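Local atomic coordinates of formylmethanofuran--tetrahydromethanopterin formyltransferase (Methanosarcina barkeri, PDB entry 1M5S), a protein that catalyses the reversible transfer of a formyl group from formylmethanofuran to tetrahydromethanopterin, a step of methanogenesis from carbon dioxide. Residues A[159-164]-A[289-294]. Numbering follows the deposited sequence.
Sequences AGIAGG and YQFKLH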
ATOM      1  N   ALA A 159     -22.680   6.488 -24.204  1.00 38.51           N
ATOM      2  CA  ALA A 159     -23.824   5.894 -23.516  1.00 35.79           C
ATOM      3  C   ALA A 159     -23.408   4.506 -23.037  1.00 27.68           C
ATOM      4  O   ALA A 159     -23.120   3.613 -23.848  1.00 36.39           O
ATOM      5  CB  ALA A 159     -25.021   5.791 -24.471  1.00 38.09           C
ATOM      6  N   GLY A 160     -23.221   4.388 -21.727  1.00 36.39           N
ATOM      7  CA  GLY A 160     -22.752   3.143 -21.156  1.00 32.52           C
ATOM      8  C   GLY A 160     -23.799   2.487 -20.289  1.00 40.04           C
ATOM      9  O   GLY A 160     -24.992   2.767 -20.411  1.00 37.40           O
ATOM     10  N   ILE A 161     -23.334   1.668 -19.354  1.00 33.93           N
ATOM     11  CA  ILE A 161     -24.205   0.804 -18.573  1.00 32.02           C
ATOM     12  C   ILE A 161     -23.785   0.853 -17.110  1.00 34.15           C
ATOM     13  O   ILE A 161     -22.625   0.646 -16.790  1.00 25.12           O
ATOM     14  CB  ILE A 161     -24.110  -0.656 -19.067  1.00 34.57           C
ATOM     15  CG1 ILE A 161     -24.271  -0.718 -20.589  1.00 37.88           C
ATOM     16  CG2 ILE A 161     -25.167  -1.505 -18.390  1.00 35.13           C
ATOM     17  CD1 ILE A 161     -23.903  -2.048 -21.189  1.00 27.77           C
ATOM     18  N   ALA A 162     -24.725   1.179 -16.235  1.00 24.96           N
ATOM     19  CA  ALA A 162     -24.477   1.171 -14.801  1.00 31.60           C
ATOM     20  C   ALA A 162     -25.354   0.121 -14.119  1.00 38.66           C
ATOM     21  O   ALA A 162     -26.479  -0.122 -14.552  1.00 35.59           O
ATOM     22  CB  ALA A 162     -24.763   2.540 -14.222  1.00 31.67           C
ATOM     23  N   GLY A 163     -24.814  -0.552 -13.106  1.00 31.42           N
ATOM     24  CA  GLY A 163     -25.642  -1.409 -12.277  1.00 28.01           C
ATOM     25  C   GLY A 163     -25.561  -2.901 -12.548  1.00 28.50           C
ATOM     26  O   GLY A 163     -26.331  -3.662 -11.962  1.00 34.37           O
ATOM     27  N   GLY A 164     -24.667  -3.329 -13.441  1.00 23.53           N
ATOM     28  CA  GLY A 164     -24.302  -4.743 -13.489  1.00 26.66           C
ATOM     29  C   GLY A 164     -23.772  -5.199 -12.132  1.00 25.02           C
ATOM     30  O   GLY A 164     -23.183  -4.401 -11.401  1.00 23.40           O
ATOM     31  N   TYR A 289     -31.088  -3.462 -19.505  1.00 46.83           N
ATOM     32  CA  TYR A 289     -30.055  -4.479 -19.689  1.00 49.41           C
ATOM     33  C   TYR A 289     -30.209  -5.658 -18.721  1.00 46.30           C
ATOM     34  O   TYR A 289     -30.413  -5.470 -17.518  1.00 44.55           O
ATOM     35  CB  TYR A 289     -28.665  -3.844 -19.539  1.00 51.83           C
ATOM     36  CG  TYR A 289     -28.391  -2.706 -20.508  1.00 50.20           C
ATOM     37  CD1 TYR A 289     -28.577  -1.376 -20.125  1.00 48.72           C
ATOM     38  CD2 TYR A 289     -27.954  -2.961 -21.812  1.00 50.50           C
ATOM     39  CE1 TYR A 289     -28.340  -0.326 -21.018  1.00 45.61           C
ATOM     40  CE2 TYR A 289     -27.712  -1.920 -22.714  1.00 50.31           C
ATOM     41  CZ  TYR A 289     -27.908  -0.606 -22.310  1.00 48.88           C
ATOM     42  OH  TYR A 289     -27.665   0.425 -23.193  1.00 49.77           O
ATOM     43  N   GLN A 290     -30.212  -6.868 -19.275  1.00 48.64           N
ATOM     44  CA  GLN A 290     -30.303  -8.080 -18.471  1.00 47.40           C
ATOM     45  C   GLN A 290     -29.060  -8.940 -18.658  1.00 45.25           C
ATOM     46  O   GLN A 290     -28.709  -9.325 -19.784  1.00 44.72           O
ATOM     47  CB  GLN A 290     -31.572  -8.881 -18.815  1.00 56.85           C
ATOM     48  CG  GLN A 290     -31.526  -9.690 -20.123  1.00 70.08           C
ATOM     49  CD  GLN A 290     -31.956 -11.147 -19.942  1.00 73.85           C
ATOM     50  OE1 GLN A 290     -32.776 -11.469 -19.078  1.00 74.56           O
ATOM     51  NE2 GLN A 290     -31.410 -12.032 -20.777  1.00 70.04           N
ATOM     52  N   PHE A 291     -28.335  -9.129 -17.558  1.00 40.37           N
ATOM     53  CA  PHE A 291     -27.129  -9.944 -17.554  1.00 33.25           C
ATOM     54  C   PHE A 291     -27.401 -11.210 -16.761  1.00 35.45           C
ATOM     55  O   PHE A 291     -27.525 -11.173 -15.534  1.00 35.27           O
ATOM     56  CB  PHE A 291     -25.971  -9.159 -16.941  1.00 33.28           C
ATOM     57  CG  PHE A 291     -25.637  -7.900 -17.688  1.00 27.17           C
ATOM     58  CD1 PHE A 291     -26.096  -6.663 -17.239  1.00 28.34           C
ATOM     59  CD2 PHE A 291     -24.871  -7.951 -18.849  1.00 31.79           C
ATOM     60  CE1 PHE A 291     -25.795  -5.498 -17.936  1.00 27.13           C
ATOM     61  CE2 PHE A 291     -24.564  -6.787 -19.553  1.00 36.13           C
ATOM     62  CZ  PHE A 291     -25.029  -5.559 -19.093  1.00 28.38           C
ATOM     63  N   LYS A 292     -27.703 -12.280 -17.492  1.00 37.27           N
ATOM     64  CA  LYS A 292     -28.046 -13.552 -16.881  1.00 32.61           C
ATOM     65  C   LYS A 292     -26.782 -14.286 -16.462  1.00 24.50           C
ATOM     66  O   LYS A 292     -25.893 -14.549 -17.282  1.00 28.20           O
ATOM     67  CB  LYS A 292     -28.875 -14.415 -17.849  1.00 35.93           C
ATOM     68  CG  LYS A 292     -30.375 -14.125 -17.809  1.00 42.94           C
ATOM     69  CD  LYS A 292     -31.192 -15.224 -18.471  1.00 48.88           C
ATOM     70  N   LEU A 293     -26.741 -14.652 -15.184  1.00 30.35           N
ATOM     71  CA  LEU A 293     -25.565 -15.259 -14.574  1.00 28.99           C
ATOM     72  C   LEU A 293     -25.136 -16.543 -15.280  1.00 32.20           C
ATOM     73  O   LEU A 293     -23.963 -16.707 -15.614  1.00 27.93           O
ATOM     74  CB  LEU A 293     -25.834 -15.532 -13.088  1.00 29.42           C
ATOM     75  CG  LEU A 293     -25.436 -14.463 -12.060  1.00 33.50           C
ATOM     76  CD1 LEU A 293     -25.746 -13.070 -12.562  1.00 42.29           C
ATOM     77  CD2 LEU A 293     -26.156 -14.734 -10.744  1.00 32.46           C
ATOM     78  N   HIS A 294     -26.100 -17.396 -15.614  1.00 32.54           N
ATOM     79  CA  HIS A 294     -25.787 -18.690 -16.217  1.00 32.05           C
ATOM     80  C   HIS A 294     -25.239 -18.569 -17.635  1.00 32.94           C
ATOM     81  O   HIS A 294     -24.534 -19.459 -18.120  1.00 37.42           O
ATOM     82  CB  HIS A 294     -27.026 -19.584 -16.212  1.00 38.30           C
ATOM     83  CG  HIS A 294     -27.302 -20.231 -14.886  1.00 41.43           C
ATOM     84  ND1 HIS A 294     -27.908 -21.460 -14.773  1.00 35.86           N
ATOM     85  CD2 HIS A 294     -27.045 -19.817 -13.625  1.00 40.25           C
ATOM     86  CE1 HIS A 294     -28.018 -21.779 -13.498  1.00 46.00           C
ATOM     87  NE2 HIS A 294     -27.502 -20.796 -12.774  1.00 36.09           N
TER
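The backbone of Ile-161 is hydrogen-bonded to Gly-251 and that of Tyr-289 to Ala-15, so each residue's main chain is held by another strand while the two meet purely through side chains. The contact joins two strands that flank a shared neighbour in the alpha/beta sandwich: strands 147-170 and 289-292 both pair antiparallel with strand 12-26, which runs between them, and the CA atoms of Ile-161 and Tyr-289 are 8.0 Å apart. Ile-161 also touches Ala-15 on that middle strand.

Across that middle strand, Ile-161 lies over one face of the tyrosine ring. Its CG1 sits 4.1 Å from the centroid of the Tyr-289 ring, only 12° off the normal, a CH-pi contact near the centre. Around it the isoleucine branches spread over the ring: CG2 of Ile-161 reaches CD1 of Tyr-289 at 3.8 Å, and CD1 of Ile-161 lies 4.1 Å from CE2 of Tyr-289. With chi1 at -49°, CG1 turns beside the backbone N and CG2 points opposite that N, which lets CG2 serve a second ring as well.

Helix 254-268 packs against the group: Glu-254 touches Ile-161, Tyr-289 and Phe-291, and Met-261 the phenylalanine. Phe-291 is met at its edge, near the ring plane, where CG2 of Ile-161 stands 4.1 Å from CE1 of Phe-291 and equally far from its CZ. Cut back to alanine, Ile-161 would lose CG1, CG2 and CD1, which would probably uncover the tyrosine face and open a gap in the corner where CG2 meets CD1 of Tyr-289 and CE1 of Phe-291.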